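Long-range contacts in flavin-containing monooxygenase (Allium sativum, PDB 6WPU), which catalyses the FAD-dependent S-oxygenation of S-allyl-L-cysteine, probably as a step towards the garlic flavour precursor alliin: residues Met98-Tyr103 with Leu346-Ser351; Asn180-Glu185 with Tyr296-Pro301; Asp195-Lys200 with Val285-Ile290; Val316-Lys321 with Glu369-Val374. All coordinates share one frame; numbering follows the deposited sequence.

Interaction 1 (Met98-Tyr103 with Leu346-Ser351). With FAD (flavin-adenine dinucleotide), chain B.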
# COMPACT_ATOMS: atom_id res chain seq x y z
N MET A 98 2.32 -12.23 -6.39
CA MET A 98 1.81 -11.57 -5.19
C MET A 98 1.89 -12.40 -3.92
O MET A 98 1.86 -11.83 -2.83
CB MET A 98 0.35 -11.19 -5.40
CG MET A 98 0.12 -10.03 -6.31
SD MET A 98 -1.65 -9.77 -6.51
CE MET A 98 -2.22 -9.50 -4.84
N GLY A 99 1.94 -13.73 -4.02
CA GLY A 99 1.76 -14.56 -2.84
C GLY A 99 2.93 -14.51 -1.87
O GLY A 99 4.08 -14.29 -2.25
N PHE A 100 2.62 -14.71 -0.59
CA PHE A 100 3.66 -14.98 0.39
C PHE A 100 4.59 -16.10 -0.07
O PHE A 100 4.18 -17.03 -0.77
CB PHE A 100 3.03 -15.33 1.74
CG PHE A 100 2.30 -14.18 2.37
CD1 PHE A 100 2.99 -13.09 2.85
CD2 PHE A 100 0.92 -14.20 2.51
CE1 PHE A 100 2.33 -12.03 3.43
CE2 PHE A 100 0.24 -13.16 3.09
CZ PHE A 100 0.95 -12.06 3.56
N LEU A 101 5.86 -16.00 0.33
CA LEU A 101 6.90 -16.88 -0.20
C LEU A 101 6.64 -18.35 0.12
O LEU A 101 7.07 -19.23 -0.63
CB LEU A 101 8.26 -16.45 0.36
CG LEU A 101 8.67 -15.04 -0.07
CD1 LEU A 101 9.94 -14.61 0.62
CD2 LEU A 101 8.80 -14.97 -1.59
N ASP A 102 5.97 -18.65 1.23
CA ASP A 102 5.71 -20.05 1.56
C ASP A 102 4.23 -20.39 1.47
O ASP A 102 3.77 -21.35 2.09
CB ASP A 102 6.27 -20.39 2.94
CG ASP A 102 5.54 -19.66 4.06
OD1 ASP A 102 4.73 -18.75 3.76
OD2 ASP A 102 5.76 -20.01 5.23
N TYR A 103 3.46 -19.61 0.71
CA TYR A 103 2.01 -19.78 0.63
C TYR A 103 1.55 -19.30 -0.73
O TYR A 103 1.02 -18.19 -0.87
CB TYR A 103 1.32 -19.01 1.76
CG TYR A 103 -0.08 -19.49 2.02
CD1 TYR A 103 -0.32 -20.81 2.40
CD2 TYR A 103 -1.17 -18.63 1.88
CE1 TYR A 103 -1.61 -21.25 2.65
CE2 TYR A 103 -2.46 -19.06 2.13
CZ TYR A 103 -2.67 -20.37 2.51
OH TYR A 103 -3.95 -20.80 2.74
N LEU A 346 7.47 -8.85 0.64
CA LEU A 346 8.29 -7.85 1.32
C LEU A 346 7.94 -7.76 2.81
O LEU A 346 8.84 -7.73 3.67
CB LEU A 346 8.12 -6.48 0.64
CG LEU A 346 8.99 -5.38 1.24
CD1 LEU A 346 9.59 -4.48 0.16
CD2 LEU A 346 8.21 -4.55 2.28
N CYS A 347 6.65 -7.68 3.15
CA CYS A 347 6.24 -7.63 4.55
C CYS A 347 6.62 -8.92 5.27
O CYS A 347 6.99 -8.89 6.45
CB CYS A 347 4.73 -7.38 4.66
SG CYS A 347 4.18 -5.72 4.08
N GLU A 348 6.52 -10.05 4.57
CA GLU A 348 6.92 -11.33 5.13
C GLU A 348 8.38 -11.29 5.56
O GLU A 348 8.73 -11.68 6.69
CB GLU A 348 6.69 -12.43 4.09
CG GLU A 348 6.99 -13.88 4.51
CD GLU A 348 6.64 -14.88 3.38
OE1 GLU A 348 6.43 -14.42 2.23
OE2 GLU A 348 6.56 -16.10 3.64
N LEU A 349 9.25 -10.79 4.68
CA LEU A 349 10.67 -10.78 4.98
C LEU A 349 11.02 -9.72 6.02
O LEU A 349 11.88 -9.95 6.88
CB LEU A 349 11.46 -10.58 3.70
CG LEU A 349 11.39 -11.77 2.75
CD1 LEU A 349 11.92 -11.37 1.36
CD2 LEU A 349 12.18 -12.97 3.31
N GLN A 350 10.35 -8.57 5.98
CA GLN A 350 10.55 -7.57 7.02
C GLN A 350 10.22 -8.14 8.40
O GLN A 350 10.96 -7.92 9.36
CB GLN A 350 9.69 -6.34 6.76
CG GLN A 350 10.17 -5.46 5.64
CD GLN A 350 9.35 -4.20 5.55
OE1 GLN A 350 8.14 -4.22 5.80
NE2 GLN A 350 9.99 -3.08 5.21
N SER A 351 9.10 -8.83 8.52
CA SER A 351 8.69 -9.26 9.84
C SER A 351 9.50 -10.48 10.27
O SER A 351 9.73 -10.68 11.47
CB SER A 351 7.19 -9.53 9.86
OG SER A 351 6.84 -10.48 8.87
PA FAD B . -3.77 -2.33 4.99
O1A FAD B . -4.38 -3.29 3.97
O2A FAD B . -4.14 -0.93 5.00
O5B FAD B . -4.08 -2.72 6.42
C5B FAD B . -3.86 -1.97 7.60
C4B FAD B . -4.78 -2.45 8.74
O4B FAD B . -4.54 -1.82 9.97
C3B FAD B . -6.24 -2.26 8.43
O3B FAD B . -6.95 -3.44 8.61
C2B FAD B . -6.70 -1.23 9.40
O2B FAD B . -8.03 -1.37 9.77
C1B FAD B . -5.77 -1.48 10.55
N9A FAD B . -5.56 -0.34 11.40
C8A FAD B . -5.23 0.94 10.96
N7A FAD B . -5.11 1.76 12.02
C5A FAD B . -5.38 1.05 13.19
C6A FAD B . -5.41 1.38 14.55
N6A FAD B . -5.13 2.71 15.01
N1A FAD B . -5.69 0.42 15.45
C2A FAD B . -5.97 -0.85 15.08
N3A FAD B . -5.96 -1.22 13.78
C4A FAD B . -5.67 -0.30 12.82
N1 FAD B . -0.79 -5.05 -3.78
C2 FAD B . -0.72 -6.28 -4.52
O2 FAD B . 0.09 -7.28 -4.11
N3 FAD B . -1.40 -6.42 -5.72
C4 FAD B . -2.22 -5.41 -6.17
O4 FAD B . -2.91 -5.53 -7.34
C4X FAD B . -2.51 -4.24 -5.33
N5 FAD B . -3.51 -3.35 -5.69
C5X FAD B . -3.79 -2.27 -4.86
C6 FAD B . -4.80 -1.36 -5.22
C7 FAD B . -5.09 -0.29 -4.38
C7M FAD B . -6.16 0.68 -4.79
C8 FAD B . -4.38 -0.12 -3.19
C8M FAD B . -4.67 1.03 -2.27
C9 FAD B . -3.38 -1.02 -2.82
C9A FAD B . -3.08 -2.09 -3.65
N10 FAD B . -2.06 -3.02 -3.27
C10 FAD B . -1.77 -4.11 -4.10
C1' FAD B . -1.29 -2.81 -2.03
C2' FAD B . -1.90 -3.17 -0.70
O2' FAD B . -1.81 -2.08 0.13
C3' FAD B . -1.03 -4.27 -0.14
O3' FAD B . -1.35 -5.35 -0.93
C4' FAD B . -1.28 -4.64 1.32
O4' FAD B . -2.64 -4.81 1.48
C5' FAD B . -0.72 -3.68 2.38
O5' FAD B . -1.41 -4.06 3.53
P FAD B . -1.29 -3.50 5.01
O1P FAD B . -1.55 -4.63 6.08
O2P FAD B . 0.09 -2.74 5.04
O3P FAD B . -2.27 -2.18 4.96

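Interaction 2 (Asn180-Glu185 with Tyr296-Pro301). With FAD (flavin-adenine dinucleotide), chain B.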
# COMPACT_ATOMS: atom_id res chain seq x y z
N ASN A 180 -0.15 -0.50 10.10
CA ASN A 180 -1.45 0.15 9.95
C ASN A 180 -1.76 0.56 8.52
O ASN A 180 -2.83 1.14 8.28
CB ASN A 180 -1.55 1.37 10.88
CG ASN A 180 -0.64 2.51 10.45
OD1 ASN A 180 0.53 2.32 10.15
ND2 ASN A 180 -1.20 3.72 10.40
N GLY A 181 -0.88 0.26 7.56
CA GLY A 181 -1.09 0.63 6.17
C GLY A 181 -0.84 2.11 5.89
O GLY A 181 -0.70 2.92 6.82
N HIS A 182 -0.75 2.47 4.61
CA HIS A 182 -0.54 3.85 4.20
C HIS A 182 -1.34 4.20 2.95
O HIS A 182 -0.90 5.01 2.13
CB HIS A 182 0.95 4.16 3.97
CG HIS A 182 1.61 3.27 2.95
ND1 HIS A 182 2.39 2.19 3.29
CD2 HIS A 182 1.63 3.34 1.59
CE1 HIS A 182 2.86 1.62 2.19
NE2 HIS A 182 2.40 2.29 1.14
N TYR A 183 -2.53 3.63 2.80
CA TYR A 183 -3.37 3.93 1.64
C TYR A 183 -4.76 4.37 2.06
O TYR A 183 -5.78 3.97 1.49
CB TYR A 183 -3.41 2.72 0.70
CG TYR A 183 -2.11 2.56 -0.08
CD1 TYR A 183 -1.63 3.59 -0.92
CD2 TYR A 183 -1.35 1.39 0.03
CE1 TYR A 183 -0.43 3.46 -1.63
CE2 TYR A 183 -0.15 1.24 -0.67
CZ TYR A 183 0.31 2.28 -1.51
OH TYR A 183 1.50 2.13 -2.21
N THR A 184 -4.83 5.25 3.06
CA THR A 184 -6.10 5.73 3.58
C THR A 184 -6.17 7.24 3.70
O THR A 184 -7.21 7.83 3.41
CB THR A 184 -6.37 5.07 4.95
OG1 THR A 184 -6.51 3.66 4.76
CG2 THR A 184 -7.65 5.60 5.58
N GLU A 185 -5.10 7.90 4.14
CA GLU A 185 -5.08 9.34 4.26
C GLU A 185 -4.61 9.95 2.94
O GLU A 185 -3.46 9.72 2.55
CB GLU A 185 -4.18 9.77 5.41
CG GLU A 185 -4.18 11.27 5.69
CD GLU A 185 -5.48 11.77 6.34
OE1 GLU A 185 -6.34 10.94 6.70
OE2 GLU A 185 -5.64 13.00 6.48
N TYR A 296 -1.58 8.85 -1.44
CA TYR A 296 -1.83 8.89 -0.01
C TYR A 296 -0.58 9.35 0.73
O TYR A 296 0.50 9.50 0.15
CB TYR A 296 -2.28 7.51 0.50
CG TYR A 296 -3.57 7.10 -0.16
CD1 TYR A 296 -4.79 7.41 0.43
CD2 TYR A 296 -3.56 6.42 -1.38
CE1 TYR A 296 -5.98 7.05 -0.17
CE2 TYR A 296 -4.75 6.07 -2.00
CZ TYR A 296 -5.96 6.39 -1.39
OH TYR A 296 -7.14 6.05 -2.01
N VAL A 297 -0.75 9.60 2.03
CA VAL A 297 0.35 9.95 2.91
C VAL A 297 0.36 8.96 4.07
O VAL A 297 -0.63 8.29 4.37
CB VAL A 297 0.26 11.40 3.43
CG1 VAL A 297 0.23 12.40 2.27
CG2 VAL A 297 -0.96 11.57 4.30
N TYR A 298 1.53 8.85 4.70
CA TYR A 298 1.66 8.10 5.94
C TYR A 298 0.93 8.84 7.05
O TYR A 298 0.89 10.07 7.06
CB TYR A 298 3.13 7.93 6.30
CG TYR A 298 3.90 7.15 5.26
CD1 TYR A 298 4.63 7.80 4.28
CD2 TYR A 298 3.85 5.75 5.24
CE1 TYR A 298 5.33 7.09 3.31
CE2 TYR A 298 4.54 5.03 4.28
CZ TYR A 298 5.28 5.71 3.30
OH TYR A 298 5.98 5.03 2.32
N ASN A 299 0.36 8.09 7.98
CA ASN A 299 -0.45 8.71 9.03
C ASN A 299 -0.48 7.77 10.23
O ASN A 299 -1.08 6.70 10.13
CB ASN A 299 -1.85 9.00 8.50
CG ASN A 299 -2.70 9.79 9.47
OD1 ASN A 299 -2.22 10.73 10.09
ND2 ASN A 299 -3.95 9.39 9.61
N PHE A 300 0.17 8.16 11.34
CA PHE A 300 0.15 7.40 12.60
C PHE A 300 -0.28 8.29 13.76
O PHE A 300 0.54 8.60 14.63
CB PHE A 300 1.52 6.82 12.97
CG PHE A 300 2.35 6.43 11.83
CD1 PHE A 300 3.37 7.25 11.39
CD2 PHE A 300 2.18 5.19 11.23
CE1 PHE A 300 4.17 6.88 10.34
CE2 PHE A 300 2.98 4.81 10.17
CZ PHE A 300 3.98 5.67 9.72
N PRO A 301 -1.55 8.68 13.82
CA PRO A 301 -1.96 9.60 14.89
C PRO A 301 -1.74 9.04 16.30
O PRO A 301 -1.49 9.80 17.25
CB PRO A 301 -3.44 9.85 14.58
CG PRO A 301 -3.87 8.67 13.72
CD PRO A 301 -2.66 8.28 12.94
PA FAD B . -3.77 -2.33 4.99
O1A FAD B . -4.38 -3.29 3.97
O2A FAD B . -4.14 -0.93 5.00
O5B FAD B . -4.08 -2.72 6.42
C5B FAD B . -3.86 -1.97 7.60
C4B FAD B . -4.78 -2.45 8.74
O4B FAD B . -4.54 -1.82 9.97
C3B FAD B . -6.24 -2.26 8.43
O3B FAD B . -6.95 -3.44 8.61
C2B FAD B . -6.70 -1.23 9.40
O2B FAD B . -8.03 -1.37 9.77
C1B FAD B . -5.77 -1.48 10.55
N9A FAD B . -5.56 -0.34 11.40
C8A FAD B . -5.23 0.94 10.96
N7A FAD B . -5.11 1.76 12.02
C5A FAD B . -5.38 1.05 13.19
C6A FAD B . -5.41 1.38 14.55
N6A FAD B . -5.13 2.71 15.01
N1A FAD B . -5.69 0.42 15.45
C2A FAD B . -5.97 -0.85 15.08
N3A FAD B . -5.96 -1.22 13.78
C4A FAD B . -5.67 -0.30 12.82
N1 FAD B . -0.79 -5.05 -3.78
C2 FAD B . -0.72 -6.28 -4.52
O2 FAD B . 0.09 -7.28 -4.11
N3 FAD B . -1.40 -6.42 -5.72
C4 FAD B . -2.22 -5.41 -6.17
O4 FAD B . -2.91 -5.53 -7.34
C4X FAD B . -2.51 -4.24 -5.33
N5 FAD B . -3.51 -3.35 -5.69
C5X FAD B . -3.79 -2.27 -4.86
C6 FAD B . -4.80 -1.36 -5.22
C7 FAD B . -5.09 -0.29 -4.38
C7M FAD B . -6.16 0.68 -4.79
C8 FAD B . -4.38 -0.12 -3.19
C8M FAD B . -4.67 1.03 -2.27
C9 FAD B . -3.38 -1.02 -2.82
C9A FAD B . -3.08 -2.09 -3.65
N10 FAD B . -2.06 -3.02 -3.27
C10 FAD B . -1.77 -4.11 -4.10
C1' FAD B . -1.29 -2.81 -2.03
C2' FAD B . -1.90 -3.17 -0.70
O2' FAD B . -1.81 -2.08 0.13
C3' FAD B . -1.03 -4.27 -0.14
O3' FAD B . -1.35 -5.35 -0.93
C4' FAD B . -1.28 -4.64 1.32
O4' FAD B . -2.64 -4.81 1.48
C5' FAD B . -0.72 -3.68 2.38
O5' FAD B . -1.41 -4.06 3.53
P FAD B . -1.29 -3.50 5.01
O1P FAD B . -1.55 -4.63 6.08
O2P FAD B . 0.09 -2.74 5.04
O3P FAD B . -2.27 -2.18 4.96
O HOH W 1 0.69 5.13 7.69
O HOH W 2 -2.75 6.57 4.77

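Interaction 3 (Asp195-Lys200 with Val285-Ile290)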
# COMPACT_ATOMS: atom_id res chain seq x y z
N ASP A 195 -10.17 27.24 -6.86
CA ASP A 195 -11.03 27.89 -5.88
C ASP A 195 -12.26 28.54 -6.50
O ASP A 195 -13.22 28.81 -5.78
CB ASP A 195 -10.23 28.94 -5.10
CG ASP A 195 -9.18 28.32 -4.20
OD1 ASP A 195 -9.41 27.19 -3.69
OD2 ASP A 195 -8.12 28.96 -4.00
N VAL A 196 -12.26 28.81 -7.81
CA VAL A 196 -13.44 29.34 -8.48
C VAL A 196 -14.14 28.30 -9.35
O VAL A 196 -15.14 28.63 -10.01
CB VAL A 196 -13.10 30.59 -9.33
CG1 VAL A 196 -12.50 31.68 -8.46
CG2 VAL A 196 -12.17 30.22 -10.48
N TRP A 197 -13.66 27.07 -9.38
CA TRP A 197 -14.27 26.08 -10.25
C TRP A 197 -15.51 25.50 -9.58
O TRP A 197 -15.43 25.07 -8.43
CB TRP A 197 -13.26 24.99 -10.59
CG TRP A 197 -13.79 23.94 -11.51
CD1 TRP A 197 -13.99 24.05 -12.87
CD2 TRP A 197 -14.19 22.62 -11.15
NE1 TRP A 197 -14.49 22.87 -13.36
CE2 TRP A 197 -14.62 21.98 -12.33
CE3 TRP A 197 -14.22 21.92 -9.93
CZ2 TRP A 197 -15.08 20.66 -12.33
CZ3 TRP A 197 -14.67 20.61 -9.94
CH2 TRP A 197 -15.09 19.99 -11.13
N PRO A 198 -16.67 25.49 -10.24
CA PRO A 198 -17.93 25.18 -9.56
C PRO A 198 -18.34 23.71 -9.48
O PRO A 198 -19.37 23.42 -8.85
CB PRO A 198 -18.96 25.96 -10.40
CG PRO A 198 -18.37 25.98 -11.78
CD PRO A 198 -16.88 26.09 -11.58
N GLY A 199 -17.59 22.78 -10.05
CA GLY A 199 -18.05 21.41 -10.17
C GLY A 199 -17.74 20.54 -8.96
O GLY A 199 -17.47 21.02 -7.85
N LYS A 200 -17.80 19.23 -9.18
CA LYS A 200 -17.59 18.25 -8.12
C LYS A 200 -16.12 17.86 -8.04
O LYS A 200 -15.52 17.47 -9.05
CB LYS A 200 -18.44 17.00 -8.35
CG LYS A 200 -19.95 17.19 -8.31
CD LYS A 200 -20.65 15.86 -8.48
CE LYS A 200 -22.15 16.03 -8.68
NZ LYS A 200 -22.44 16.53 -10.06
N VAL A 285 -12.40 21.99 -22.03
CA VAL A 285 -13.64 21.22 -21.97
C VAL A 285 -14.40 21.59 -20.70
O VAL A 285 -13.81 21.91 -19.67
CB VAL A 285 -13.33 19.71 -22.07
CG1 VAL A 285 -12.62 19.20 -20.81
CG2 VAL A 285 -14.61 18.91 -22.37
N HIS A 286 -15.73 21.57 -20.79
CA HIS A 286 -16.55 21.77 -19.60
C HIS A 286 -16.60 20.48 -18.80
O HIS A 286 -16.92 19.41 -19.35
CB HIS A 286 -17.97 22.23 -19.93
CG HIS A 286 -18.84 22.37 -18.71
ND1 HIS A 286 -19.59 21.33 -18.21
CD2 HIS A 286 -19.00 23.41 -17.85
CE1 HIS A 286 -20.21 21.72 -17.11
NE2 HIS A 286 -19.87 22.98 -16.87
N VAL A 287 -16.30 20.57 -17.52
CA VAL A 287 -16.07 19.39 -16.68
C VAL A 287 -17.06 19.39 -15.53
O VAL A 287 -17.28 20.43 -14.89
CB VAL A 287 -14.62 19.36 -16.16
CG1 VAL A 287 -14.41 18.17 -15.21
CG2 VAL A 287 -13.66 19.33 -17.33
N ASP A 288 -17.68 18.24 -15.29
CA ASP A 288 -18.57 18.00 -14.16
C ASP A 288 -17.83 17.54 -12.91
O ASP A 288 -18.19 17.95 -11.80
CB ASP A 288 -19.63 16.95 -14.56
CG ASP A 288 -20.37 17.33 -15.85
OD1 ASP A 288 -21.10 18.35 -15.82
OD2 ASP A 288 -20.19 16.64 -16.88
N VAL A 289 -16.82 16.67 -13.06
CA VAL A 289 -16.13 16.04 -11.93
C VAL A 289 -14.62 16.08 -12.16
O VAL A 289 -14.14 15.71 -13.23
CB VAL A 289 -16.57 14.57 -11.72
CG1 VAL A 289 -15.89 13.99 -10.44
CG2 VAL A 289 -18.07 14.45 -11.64
N ILE A 290 -13.88 16.51 -11.13
CA ILE A 290 -12.43 16.36 -11.09
C ILE A 290 -12.11 15.38 -9.97
O ILE A 290 -12.53 15.59 -8.82
CB ILE A 290 -11.72 17.70 -10.85
CG1 ILE A 290 -11.98 18.67 -12.01
CG2 ILE A 290 -10.23 17.47 -10.67
CD1 ILE A 290 -11.42 20.04 -11.78
O HOH W 3 -20.75 19.06 -11.22

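Interaction 4 (Val316-Lys321 with Glu369-Val374)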
# COMPACT_ATOMS: atom_id res chain seq x y z
N VAL A 316 9.23 9.06 6.34
CA VAL A 316 8.99 8.60 7.70
C VAL A 316 10.33 8.30 8.36
O VAL A 316 11.17 7.60 7.78
CB VAL A 316 8.10 7.34 7.72
CG1 VAL A 316 7.90 6.88 9.16
CG2 VAL A 316 6.78 7.59 7.04
N GLY A 317 10.53 8.80 9.57
CA GLY A 317 11.61 8.29 10.38
C GLY A 317 12.42 9.34 11.11
O GLY A 317 11.88 10.32 11.63
N PRO A 318 13.75 9.17 11.13
CA PRO A 318 14.55 8.18 10.37
C PRO A 318 14.26 6.70 10.67
O PRO A 318 13.99 6.33 11.83
CB PRO A 318 15.99 8.54 10.76
CG PRO A 318 15.88 9.29 12.05
CD PRO A 318 14.60 10.06 11.93
N LEU A 319 14.28 5.87 9.62
CA LEU A 319 14.00 4.44 9.72
C LEU A 319 15.14 3.67 9.07
O LEU A 319 15.39 3.83 7.87
CB LEU A 319 12.68 4.06 9.06
CG LEU A 319 11.38 4.59 9.67
CD1 LEU A 319 10.19 4.02 8.92
CD2 LEU A 319 11.33 4.27 11.16
N TYR A 320 15.81 2.85 9.86
CA TYR A 320 16.88 2.01 9.34
C TYR A 320 16.25 0.92 8.48
O TYR A 320 15.36 0.20 8.95
CB TYR A 320 17.69 1.43 10.50
CG TYR A 320 18.73 0.44 10.08
CD1 TYR A 320 19.77 0.80 9.22
CD2 TYR A 320 18.67 -0.87 10.54
CE1 TYR A 320 20.74 -0.12 8.84
CE2 TYR A 320 19.62 -1.80 10.17
CZ TYR A 320 20.66 -1.43 9.32
OH TYR A 320 21.59 -2.37 8.97
N LYS A 321 16.69 0.84 7.22
CA LYS A 321 16.14 -0.12 6.25
C LYS A 321 14.62 0.00 6.13
O LYS A 321 13.92 -0.98 5.85
CB LYS A 321 16.54 -1.56 6.61
CG LYS A 321 18.04 -1.79 6.75
CD LYS A 321 18.77 -1.31 5.49
CE LYS A 321 20.23 -1.74 5.51
NZ LYS A 321 21.01 -1.10 4.43
N GLU A 369 25.49 3.51 14.25
CA GLU A 369 25.67 2.95 12.91
C GLU A 369 24.36 2.95 12.13
O GLU A 369 24.35 3.28 10.94
CB GLU A 369 26.23 1.54 13.00
CG GLU A 369 27.75 1.51 13.15
CD GLU A 369 28.23 0.30 13.93
OE1 GLU A 369 27.38 -0.48 14.44
OE2 GLU A 369 29.46 0.12 14.03
N MET A 370 23.26 2.59 12.78
CA MET A 370 21.97 2.68 12.10
C MET A 370 21.67 4.11 11.69
O MET A 370 21.21 4.36 10.56
CB MET A 370 20.85 2.14 13.00
CG MET A 370 20.87 0.62 13.12
SD MET A 370 19.39 0.02 13.96
CE MET A 370 19.86 0.27 15.69
N MET A 371 21.94 5.07 12.57
CA MET A 371 21.65 6.46 12.25
C MET A 371 22.55 6.96 11.12
O MET A 371 22.10 7.71 10.25
CB MET A 371 21.78 7.33 13.50
CG MET A 371 21.33 8.76 13.28
SD MET A 371 19.59 8.89 12.78
CE MET A 371 18.79 8.55 14.35
N GLU A 372 23.82 6.53 11.10
CA GLU A 372 24.71 6.88 10.00
C GLU A 372 24.24 6.28 8.69
O GLU A 372 24.37 6.91 7.63
CB GLU A 372 26.14 6.42 10.30
CG GLU A 372 26.80 7.20 11.41
CD GLU A 372 28.15 6.63 11.83
OE1 GLU A 372 28.46 5.47 11.47
OE2 GLU A 372 28.90 7.36 12.52
N ASP A 373 23.67 5.07 8.74
CA ASP A 373 23.18 4.45 7.51
C ASP A 373 22.02 5.24 6.91
O ASP A 373 21.97 5.46 5.70
CB ASP A 373 22.77 3.01 7.80
CG ASP A 373 22.57 2.20 6.53
OD1 ASP A 373 23.54 2.01 5.78
OD2 ASP A 373 21.43 1.77 6.28
N VAL A 374 21.08 5.68 7.75
CA VAL A 374 19.97 6.48 7.26
C VAL A 374 20.49 7.79 6.67
O VAL A 374 20.03 8.23 5.61
CB VAL A 374 18.95 6.75 8.37
CG1 VAL A 374 17.83 7.62 7.84
CG2 VAL A 374 18.41 5.43 8.91

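Interaction 1 (Met98-Tyr103 with Leu346-Ser351)
Phe100 and Glu348 mark where the chain leaving helix 95-98 comes nearest to helix 343-358, their CA atoms 6.8 Å apart. The first segment quits helical geometry at Gly99 and folds into a type I beta turn from Phe100 to Tyr103, closed by a hydrogen bond from Tyr103 N to Phe100 O. The second is regular helix, meeting the turn through Glu348 and Leu349. Glu348 reaches out with CG anti to its backbone N (chi1 -177°) and the chain extended beyond, bringing its carboxylate to the start of the turn. There OE1 accepts a nearly straight hydrogen bond (169°) from Leu101 N through its syn lone pair. The modelled length from Leu101 N to Glu348 OE1, 2.5 Å, is short enough to be doubtful, but the direction is clear. The same oxygen lies at the edge of the Phe100 ring, in its plane, with Phe100 CD1 3.7 Å from Glu348 OE1; ring and carboxylate planes stand 87° apart. Leu101 CD1 packs on Leu349 CG at 3.8 Å, the two side chains crossing at about a right angle. Before the turn, Met98 belongs to the flavin pocket: its SD weakly accepts a hydrogen bond from FAD N3 at 3.5 Å. Asp102 OD1 sits 3.2 Å from Glu348 OE2, two acceptors of like charge. Arg39 on helix 32-43 forms salt bridges to both these oxygens, and Arg43 takes Asp102 OD2. These guanidinium groups probably offset the repulsion and keep both acids ionised, which would let Glu348 hold the turn through the Leu101 amide.

Interaction 2 (Asn180-Glu185 with Tyr296-Pro301)
The backbones come close at Glu185 and Tyr296, CA atoms 5.4 Å apart, and separate toward Asn180 and Phe300. Val297 N donates to Glu185 O at 2.8 Å, and water 2 links Glu185 N to Val297 O. Water 1 accepts from Asn299 N and lies within hydrogen-bonding distance of Gly181 O, and Asn180 ND2 reaches Asn299 O at 3.0 Å with a bent N-H (132°). That acceptor lies in the plane of the Asn180 amide, whose OD1 meets the Phe300 ring at its edge. Glu185 sets CG anti to its backbone N (chi1 -175°), 3.5 Å from Val297 CG2, then bends at chi2; its OE1 forms a salt bridge with Arg78. Tyr296 lays one ring face against the backbone of Tyr183, whose C atom is offset toward the rim. Its CD2 comes to the edge of the Tyr183 ring, 3.5 Å from Tyr183 CD1, the two ring planes being nearly perpendicular (88°). Tyr296 OH is hydrogen-bonded to Ser84 OG. With an alanine at this position a gap would probably open against the Tyr183 backbone, and Ser84 would lose that hydroxyl. His182 and Tyr298 run alongside each other in the same direction, with His182 CB 3.5 Å from Tyr298 CD2. In the FAD pocket, Gly181 CA stands 3.3 Å from FAD O3P, and a CB there would clash with FAD O2A, while Tyr183 CB rests 3.6 Å from FAD C8M. The loop after strand 175-178 thus carries the cofactor side; behind it Tyr298 and Phe300 pack on strands 310-312 and 315-317, and Phe300 meets Phe334 of strand 332-334 edge-to-face.

Interaction 3 (Asp195-Lys200 with Val285-Ile290)
Asp288 O is gripped twice, by Lys200 N at 2.9 Å and by water 3, which donates to it. The N-H of Lys200 is nearly straight on the oxygen. Water 3 also accepts from Lys200 NZ at 3.3 Å; the bend at chi4 (75°) turns NZ toward the water that bridges it to that oxygen. One step on, Ile290 N donates to Lys200 O at 2.8 Å, and Val289 CA adds a CA-H...O contact to that oxygen. These bonds make Lys200 and Val289 a parallel bridge, the start of the pairing of strand 200-203 with strand 289-292, which has strand 217-221 as its other neighbour. This mixed sheet probably belongs to the nucleotide-binding part of the monooxygenase, as in related flavin-containing monooxygenases. Trp197 stands just before the bridge, its CG swung anti to the backbone N (chi1 -179°), which lays the indole against the second segment. Ile290 CD1 sits 3.5 Å from the centroid of the Trp197 six-membered ring, almost on the ring normal, in a CH-pi contact. Gly199 N lies over the opposite face, and a CB on Gly199 would clash with Trp197 CH2 and with Asp288 O. Val287 CG1 touches Trp197 CZ2 at 3.9 Å, while the indole NE1 is hydrogen-bonded to Gly275 O.

Interaction 4 (Val316-Lys321 with Glu369-Val374)
Tyr320 swings its ring out toward the helix with CG anti to the backbone N (chi1 174°), and Met370 sets its own CG beside its backbone N (chi1 -74°), bringing thioether and ring together. The result is a Met-aromatic contact joining the loop after strand 315-317 to helix 367-383. Met370 CG lies over one face of the Tyr320 ring, 3.8 Å from the centroid, in a CH-pi contact, while Met370 SD, oblique to the ring, stands 3.6 Å from Tyr320 CD2. The opposite face is covered by Lys321 CG, set over the centre, so the ring is sandwiched. Replacing Tyr320 by a serine would probably leave a gap between Met370 and the Lys321 chain, both set free to shift. Upstream, a cis peptide precedes Pro318, whose CB meets Val374 CG1 at 3.6 Å and whose CG touches Met371 CE. Asp373 brings its carboxylate to the Tyr320 ring edge, the planes 73° apart. Lys321, which also makes a cation-pi contact with Trp404, reaches the same acid: its NZ stands 3.4 Å from Asp373 OD2, a salt bridge whose hydrogen bond is weak.

How the interactions relate
Interactions 1 and 2 both touch FAD: Met98 meets the flavin's pyrimidine edge, whereas interaction 2 follows the cofactor, with Asn180 at the adenine, Gly181 at the diphosphate and Tyr183 at the ribityl chain and flavin methyl edge; their nearest atoms are about 8 Å apart. Interaction 2 joins interaction 4 directly, with Tyr298 CG 3.4 Å from Val316 CG2. Interactions 1 and 4 stay about 5 Å apart at nearest atoms, yet their helices 343-358 and 367-383 follow one another in the chain. Interaction 3 is the outlier, its centre about 43 Å from that of interaction 1, across the chain's centre. Along the sequence it is nested within interaction 2, itself nested within interaction 1.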